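Local coordinates for protein Alpha/beta hydrolase (Pseudomonas aeruginosa PAO1, PDB 4R1D) that probably acts as a lipase (Tle4) tied to the H2 type VI secretion system, binds calcium and forms a complex with the protein Tli4, at residues A[53-57]-A[255-261]; A[277-281]-A[533-539]; A[283-289]-A[498-504]. All blocks are in the same frame, centred on the assembly; numbering follows the deposited sequence. Where two conformers were deposited one is given.

Interaction 1: A[53-57]-A[255-261]; sequences FIPGI and HSMGGLV
Ile57 meets Ser256 where the end of strand 48-54 passes the turn between strand 250-255 and helix 258-267. His255 to Gly258 form a type II' beta turn with the sequence His-Ser-Met-Gly. This is the nucleophile elbow of the alpha/beta hydrolase fold. Ser256 sits in it with phi 58° and psi -134°, the strained backbone expected of the elbow serine.

Two hydrogen bonds cross the contact. The firm one belongs to the parallel sheet and runs from His255 N to Ile54 O, 2.8 Å. The second is weak: Ile57 N points at Ser256 OG over 3.5 Å. Ser256 places OG opposite its own backbone N (chi1 -176°), and this carries the hydroxyl toward Ile57. The stronger partner of Ser256 OG is His535 NE2, outside the two segments.

Backbone packing is close at two glycines. With no side chain between, Gly56 CA comes to 3.1 Å from His255 O. Pro55 O likewise lies 3.1 Å from Gly258 CA, where the turn leads on into the helix.

Apolar contacts fill the rest. Ile54 puts CG2 against Gly258 CA, 3.7 Å away, and reaches Val261 more loosely. Ile57 CG1 lies between the serine and the methionine: it is 3.2 Å from Ser256 OG and 3.7 Å from Met257 CG. The Ile57 and Met257 side chains cross at about a right angle. On the other flank, Phe53 and His255 both meet the ring of Tyr144 from helix 141-155.

The serine at the tip of the turn, its histidine partner and the N-H of Ile57 beside its hydroxyl are consistent with a serine-hydrolase nucleophile. Ile57 N and Met257 N would probably form the oxyanion hole, as in relatives of this fold.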
# COMPACT_ATOMS: atom_id res chain seq x y z
N PHE A 53 3.66 -15.89 6.81
CA PHE A 53 2.43 -15.14 6.98
C PHE A 53 2.42 -14.00 5.99
O PHE A 53 3.39 -13.23 5.91
CB PHE A 53 2.31 -14.61 8.41
CG PHE A 53 1.02 -13.91 8.68
CD1 PHE A 53 -0.11 -14.64 8.99
CD2 PHE A 53 0.93 -12.53 8.58
CE1 PHE A 53 -1.31 -14.00 9.24
CE2 PHE A 53 -0.27 -11.89 8.83
CZ PHE A 53 -1.39 -12.64 9.15
N ILE A 54 1.35 -13.91 5.21
CA ILE A 54 1.22 -12.87 4.22
C ILE A 54 0.03 -12.01 4.60
O ILE A 54 -1.11 -12.49 4.63
CB ILE A 54 1.02 -13.45 2.80
CG1 ILE A 54 2.10 -14.50 2.50
CG2 ILE A 54 0.98 -12.32 1.76
CD1 ILE A 54 1.98 -15.15 1.11
N PRO A 55 0.28 -10.73 4.90
CA PRO A 55 -0.74 -9.80 5.38
C PRO A 55 -1.65 -9.33 4.24
O PRO A 55 -1.45 -9.72 3.09
CB PRO A 55 0.07 -8.61 5.90
CG PRO A 55 1.31 -8.62 5.03
CD PRO A 55 1.60 -10.08 4.77
N GLY A 56 -2.63 -8.50 4.57
CA GLY A 56 -3.60 -8.09 3.58
C GLY A 56 -3.65 -6.60 3.30
O GLY A 56 -2.64 -5.91 3.26
N ILE A 57 -4.88 -6.14 3.08
CA ILE A 57 -5.17 -4.79 2.62
C ILE A 57 -4.45 -3.72 3.46
O ILE A 57 -4.67 -3.64 4.66
CB ILE A 57 -6.70 -4.55 2.66
CG1 ILE A 57 -7.40 -5.33 1.54
CG2 ILE A 57 -7.03 -3.07 2.58
CD1 ILE A 57 -8.93 -5.41 1.70
N HIS A 255 -3.75 -13.33 4.96
CA HIS A 255 -4.90 -12.52 5.36
C HIS A 255 -5.36 -11.67 4.18
O HIS A 255 -4.56 -11.02 3.51
CB HIS A 255 -4.50 -11.61 6.52
CG HIS A 255 -5.61 -10.75 7.04
ND1 HIS A 255 -6.75 -11.27 7.64
CD2 HIS A 255 -5.75 -9.41 7.06
CE1 HIS A 255 -7.54 -10.27 8.01
NE2 HIS A 255 -6.95 -9.13 7.68
N SER A 256 -6.66 -11.68 3.92
CA SER A 256 -7.22 -10.68 3.01
C SER A 256 -6.55 -10.75 1.63
O SER A 256 -6.37 -11.83 1.06
CB SER A 256 -7.05 -9.29 3.64
OG SER A 256 -7.64 -8.26 2.85
N MET A 257 -6.16 -9.60 1.07
CA MET A 257 -5.57 -9.57 -0.27
C MET A 257 -4.25 -10.34 -0.35
O MET A 257 -3.76 -10.64 -1.44
CB MET A 257 -5.38 -8.14 -0.76
CG MET A 257 -6.66 -7.55 -1.32
SD MET A 257 -6.37 -5.91 -1.99
CE MET A 257 -4.64 -6.06 -2.48
N GLY A 258 -3.67 -10.65 0.80
CA GLY A 258 -2.48 -11.49 0.82
C GLY A 258 -2.77 -12.83 0.16
O GLY A 258 -1.86 -13.52 -0.29
N GLY A 259 -4.04 -13.20 0.10
CA GLY A 259 -4.43 -14.43 -0.57
C GLY A 259 -4.30 -14.35 -2.08
O GLY A 259 -4.09 -15.36 -2.76
N LEU A 260 -4.46 -13.16 -2.63
CA LEU A 260 -4.26 -12.97 -4.06
C LEU A 260 -2.76 -13.03 -4.39
O LEU A 260 -2.36 -13.59 -5.42
CB LEU A 260 -4.89 -11.66 -4.53
CG LEU A 260 -6.42 -11.64 -4.65
CD1 LEU A 260 -7.10 -11.81 -3.32
CD2 LEU A 260 -6.86 -10.32 -5.30
N VAL A 261 -1.95 -12.46 -3.50
CA VAL A 261 -0.50 -12.54 -3.63
C VAL A 261 -0.08 -14.01 -3.65
O VAL A 261 0.69 -14.44 -4.52
CB VAL A 261 0.21 -11.82 -2.47
CG1 VAL A 261 1.73 -12.05 -2.53
CG2 VAL A 261 -0.14 -10.30 -2.46

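Interaction 2: A[277-281]-A[533-539]; sequences VVHGV and YEHQESY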
# COMPACT_ATOMS: atom_id res chain seq x y z
N VAL A 277 -1.75 -24.06 1.51
CA VAL A 277 -2.09 -22.66 1.75
C VAL A 277 -3.33 -22.53 2.63
O VAL A 277 -4.35 -23.18 2.40
CB VAL A 277 -2.38 -21.96 0.43
CG1 VAL A 277 -2.79 -20.51 0.66
CG2 VAL A 277 -1.14 -22.05 -0.49
N VAL A 278 -3.20 -21.69 3.65
CA VAL A 278 -4.31 -21.21 4.45
C VAL A 278 -4.65 -19.79 3.99
O VAL A 278 -3.78 -18.93 3.95
CB VAL A 278 -3.93 -21.20 5.93
CG1 VAL A 278 -4.90 -20.33 6.76
CG2 VAL A 278 -3.84 -22.63 6.45
N HIS A 279 -5.91 -19.57 3.64
CA HIS A 279 -6.43 -18.24 3.33
C HIS A 279 -7.45 -17.82 4.38
O HIS A 279 -8.41 -18.56 4.66
CB HIS A 279 -7.18 -18.22 2.00
CG HIS A 279 -6.33 -18.43 0.78
ND1 HIS A 279 -5.15 -17.75 0.55
CD2 HIS A 279 -6.55 -19.18 -0.33
CE1 HIS A 279 -4.66 -18.12 -0.62
NE2 HIS A 279 -5.49 -18.98 -1.18
N GLY A 280 -7.29 -16.61 4.90
CA GLY A 280 -8.29 -15.97 5.74
C GLY A 280 -8.86 -14.75 5.05
O GLY A 280 -8.12 -13.92 4.51
N VAL A 281 -10.18 -14.64 5.07
CA VAL A 281 -10.92 -13.51 4.50
C VAL A 281 -10.42 -12.98 3.16
O VAL A 281 -10.32 -11.76 2.97
CB VAL A 281 -11.11 -12.34 5.50
CG1 VAL A 281 -11.82 -12.83 6.75
CG2 VAL A 281 -9.76 -11.65 5.84
N TYR A 533 -16.87 -12.25 12.36
CA TYR A 533 -15.85 -11.27 12.69
C TYR A 533 -15.74 -10.18 11.63
O TYR A 533 -16.26 -10.31 10.53
CB TYR A 533 -14.50 -11.97 12.90
CG TYR A 533 -14.23 -13.08 11.90
CD1 TYR A 533 -13.87 -12.78 10.58
CD2 TYR A 533 -14.32 -14.41 12.27
CE1 TYR A 533 -13.62 -13.80 9.66
CE2 TYR A 533 -14.08 -15.43 11.36
CZ TYR A 533 -13.74 -15.12 10.05
OH TYR A 533 -13.50 -16.13 9.15
N GLU A 534 -15.06 -9.10 12.00
CA GLU A 534 -14.78 -8.00 11.10
C GLU A 534 -13.46 -8.28 10.37
O GLU A 534 -12.57 -8.92 10.92
CB GLU A 534 -14.69 -6.70 11.90
CG GLU A 534 -14.38 -5.44 11.10
CD GLU A 534 -12.89 -5.23 10.87
OE1 GLU A 534 -12.10 -5.55 11.78
OE2 GLU A 534 -12.52 -4.76 9.77
N HIS A 535 -13.37 -7.81 9.14
CA HIS A 535 -12.24 -8.10 8.25
C HIS A 535 -10.85 -7.82 8.85
O HIS A 535 -9.99 -8.70 8.88
CB HIS A 535 -12.40 -7.30 6.95
CG HIS A 535 -11.39 -7.64 5.90
ND1 HIS A 535 -11.51 -8.75 5.09
CD2 HIS A 535 -10.26 -7.01 5.50
CE1 HIS A 535 -10.49 -8.80 4.25
NE2 HIS A 535 -9.71 -7.75 4.47
N GLN A 536 -10.64 -6.60 9.30
CA GLN A 536 -9.32 -6.14 9.68
C GLN A 536 -8.79 -6.95 10.84
O GLN A 536 -7.60 -7.25 10.91
CB GLN A 536 -9.36 -4.68 10.09
CG GLN A 536 -8.01 -4.17 10.53
CD GLN A 536 -7.06 -4.09 9.37
OE1 GLN A 536 -6.23 -4.98 9.15
NE2 GLN A 536 -7.17 -3.02 8.59
N GLU A 537 -9.70 -7.31 11.75
CA GLU A 537 -9.33 -8.00 12.97
C GLU A 537 -9.63 -9.50 12.92
O GLU A 537 -9.65 -10.15 13.96
CB GLU A 537 -10.07 -7.39 14.16
CG GLU A 537 -9.77 -5.92 14.40
CD GLU A 537 -8.33 -5.68 14.78
OE1 GLU A 537 -7.77 -6.51 15.52
OE2 GLU A 537 -7.74 -4.67 14.34
N SER A 538 -9.88 -10.04 11.74
CA SER A 538 -10.34 -11.44 11.64
C SER A 538 -9.44 -12.45 12.37
O SER A 538 -9.93 -13.40 12.99
CB SER A 538 -10.60 -11.85 10.17
OG SER A 538 -9.41 -11.88 9.39
N TYR A 539 -8.12 -12.25 12.30
CA TYR A 539 -7.21 -13.23 12.88
C TYR A 539 -7.15 -13.13 14.40
O TYR A 539 -6.46 -13.90 15.05
CB TYR A 539 -5.81 -13.15 12.27
CG TYR A 539 -5.64 -14.08 11.09
CD1 TYR A 539 -5.95 -15.45 11.21
CD2 TYR A 539 -5.19 -13.61 9.87
CE1 TYR A 539 -5.79 -16.30 10.15
CE2 TYR A 539 -5.04 -14.47 8.79
CZ TYR A 539 -5.34 -15.82 8.94
OH TYR A 539 -5.19 -16.67 7.87
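Val281, just past the end of strand 274-280, packs against His535 and Tyr533. In the alpha/beta hydrolase fold this is where the loop with the probable catalytic histidine meets the carboxyl ends of the parallel strands.

Val281 makes the first shell. Its CG2 is 3.3 Å from His535 CE1. The carbonyl of the same residue comes to the edge of the imidazole, near the ring plane, with Val281 O 3.2 Å from His535 CE1. The other methyl, CG1, meets the edge of the Tyr533 ring at CE1, 3.6 Å away. With chi1 -57°, CG1 stands opposite the carbonyl carbon and faces Tyr533, while CG2, between the backbone N and the carbonyl carbon, faces His535.

Tyr539 makes the second group of contacts, along the strand. Its OH packs 3.8 Å from Val278 CG1 and 3.6 Å from Gly280 N. Its hydrogen bond goes instead to Thr254 O, in the next strand. Tyr533 OH is likewise bonded to His519.

Further out, both imidazole nitrogens of His535 are held. NE2 bonds Ser256 OG and ND1 bonds Asp497 OD2, an arrangement consistent with a Ser-His-Asp catalytic triad. The ring reaches them because CG stands opposite the backbone N (chi1 -173°). With Val281 at the CE1 side, the ring has little freedom to rotate.

The backbone of the histidine loop is shaped by a type I beta turn from His535 to Ser538, closed by Ser538 N to His535 O at 3.2 Å. Glu534 braces this turn with both carboxylate oxygens. OE1 takes Glu537 N, and Glu534 OE2 accepts Gln536 N at 2.7 Å, the donor lying 48° out of the carboxylate plane.

Interaction 3: A[283-289]-A[498-504]; sequences PATGSST and ETVPTDS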
# COMPACT_ATOMS: atom_id res chain seq x y z
N PRO A 283 -10.63 -11.70 -0.47
CA PRO A 283 -11.59 -11.20 -1.46
C PRO A 283 -11.21 -11.80 -2.82
O PRO A 283 -10.62 -11.12 -3.68
CB PRO A 283 -11.34 -9.69 -1.43
CG PRO A 283 -9.86 -9.57 -1.12
CD PRO A 283 -9.54 -10.74 -0.19
N ALA A 284 -11.55 -13.07 -3.00
CA ALA A 284 -11.04 -13.91 -4.08
C ALA A 284 -11.41 -13.33 -5.43
O ALA A 284 -10.64 -13.42 -6.39
CB ALA A 284 -11.58 -15.35 -3.95
N THR A 285 -12.59 -12.71 -5.49
CA THR A 285 -13.05 -12.11 -6.73
C THR A 285 -13.24 -10.60 -6.55
O THR A 285 -13.86 -9.94 -7.38
CB THR A 285 -14.37 -12.75 -7.20
OG1 THR A 285 -15.35 -12.66 -6.15
CG2 THR A 285 -14.15 -14.21 -7.59
N GLY A 286 -12.69 -10.05 -5.46
CA GLY A 286 -12.76 -8.61 -5.27
C GLY A 286 -13.82 -8.17 -4.27
O GLY A 286 -14.33 -8.99 -3.51
N SER A 287 -14.13 -6.88 -4.27
CA SER A 287 -15.05 -6.31 -3.28
C SER A 287 -15.69 -5.02 -3.77
O SER A 287 -14.99 -4.06 -4.11
CB SER A 287 -14.31 -6.00 -1.97
OG SER A 287 -15.18 -5.38 -1.05
N SER A 288 -17.02 -4.98 -3.77
CA SER A 288 -17.75 -3.76 -4.12
C SER A 288 -17.43 -2.57 -3.19
O SER A 288 -17.74 -1.42 -3.51
CB SER A 288 -19.26 -4.04 -4.14
OG SER A 288 -19.66 -4.64 -2.92
N THR A 289 -16.82 -2.83 -2.04
CA THR A 289 -16.49 -1.71 -1.16
C THR A 289 -15.59 -0.69 -1.84
O THR A 289 -15.64 0.48 -1.51
CB THR A 289 -15.86 -2.14 0.19
OG1 THR A 289 -14.57 -2.74 -0.04
CG2 THR A 289 -16.77 -3.10 0.95
N GLU A 498 -17.61 -6.86 6.48
CA GLU A 498 -17.48 -5.40 6.45
C GLU A 498 -16.71 -4.94 5.22
O GLU A 498 -17.03 -3.90 4.63
CB GLU A 498 -16.83 -4.82 7.72
CG GLU A 498 -17.50 -5.24 9.01
CD GLU A 498 -18.14 -4.10 9.75
OE1 GLU A 498 -17.55 -2.99 9.78
OE2 GLU A 498 -19.24 -4.32 10.30
N THR A 499 -15.70 -5.71 4.83
CA THR A 499 -14.88 -5.34 3.68
C THR A 499 -15.04 -6.28 2.50
O THR A 499 -15.02 -5.83 1.35
CB THR A 499 -13.39 -5.27 4.07
OG1 THR A 499 -13.17 -4.08 4.83
CG2 THR A 499 -12.52 -5.23 2.81
N VAL A 500 -15.21 -7.58 2.77
CA VAL A 500 -15.39 -8.58 1.72
C VAL A 500 -16.83 -9.13 1.77
O VAL A 500 -17.19 -9.81 2.72
CB VAL A 500 -14.39 -9.74 1.91
CG1 VAL A 500 -14.60 -10.86 0.87
CG2 VAL A 500 -12.94 -9.20 1.82
N PRO A 501 -17.64 -8.83 0.75
CA PRO A 501 -18.99 -9.40 0.72
C PRO A 501 -18.90 -10.91 0.63
O PRO A 501 -17.96 -11.43 0.04
CB PRO A 501 -19.59 -8.84 -0.57
CG PRO A 501 -18.87 -7.52 -0.75
CD PRO A 501 -17.45 -7.80 -0.30
N THR A 502 -19.87 -11.61 1.19
CA THR A 502 -19.90 -13.05 1.09
C THR A 502 -19.77 -13.53 -0.37
O THR A 502 -19.16 -14.56 -0.65
CB THR A 502 -21.18 -13.60 1.77
OG1 THR A 502 -21.26 -13.07 3.11
CG2 THR A 502 -21.14 -15.12 1.85
N ASP A 503 -20.34 -12.76 -1.31
CA ASP A 503 -20.19 -13.04 -2.74
C ASP A 503 -18.77 -13.49 -3.07
O ASP A 503 -18.56 -14.48 -3.76
CB ASP A 503 -20.45 -11.77 -3.57
CG ASP A 503 -21.91 -11.37 -3.61
OD1 ASP A 503 -22.76 -12.27 -3.70
OD2 ASP A 503 -22.19 -10.15 -3.56
N SER A 504 -17.81 -12.73 -2.56
CA SER A 504 -16.39 -12.91 -2.87
C SER A 504 -15.74 -13.88 -1.87
O SER A 504 -14.93 -14.73 -2.23
CB SER A 504 -15.70 -11.53 -2.84
OG SER A 504 -14.28 -11.61 -3.02
O HOH W 1 -17.65 -14.02 -6.37
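Ser504 OG meets the flat peptide carbonyl of Gly286 in its plane, on a lone pair, with Ser504 OG 2.7 Å from Gly286 O. No aromatic ring belongs to either segment. The flat groups here are the peptide planes; the two prolines add puckered rings. At the Pro501 ring, CD touches Ser287 OG and CG lies 3.7 Å from Ser288 OG, whose hydrogen bond goes to Trp440 O. The Pro283 ring presents CB to Val500 CG2, also at 3.7 Å.

Ser504 OG works in two directions. It donates to Gly286 O and accepts from Thr285 N at 3.2 Å. Its first torsion puts OG opposite the backbone N (chi1 175°), into the type I turn of 283-286. A water joins Thr285 OG1 to Asp503 O beside it.

Ser287 forms the second polar point. Its OG accepts Thr289 N at 3.2 Å, a capping bond at the start of helix 289-296. The same OG lies only 2.4 Å from Thr499 O. That bond is very short, so its exact length is doubtful. Thr289 adds CG2 at 3.3 Å from Thr499 O.

Asp497 also holds the chain at 498-504. Its OD1 takes the N-H groups of Thr499 and Val500, which helps fix the carboxylate whose other oxygen binds His535.

The contact thus joins the loop between strand 274-280 and helix 289-296 to the start of helix 502-505. Pro283 rests on Leu260 of helix 258-267, while Ala284 and Thr285 lie against helix 507-510.

The three contacts cluster near the centre of the chain, at the carboxyl ends of inner strands of the six-stranded parallel sheet. Centres of interactions 1 and 2 are about 9 Å apart, 1 and 3 about 13 Å, and 2 and 3 about 12 Å. Interaction 1 closes before the others open, and interaction 3 is nested in the loop closed by interaction 2. Strands 250-255 and 274-280 join interactions 1 and 2, where Ser256 N also lies close to Gly280 O. Interaction 3 touches both through Pro283, Thr499 and Val500. Distant parts of the sequence thus gather at what is probably the active site. The bound calcium lies about 13 Å from the Phe53 side chain.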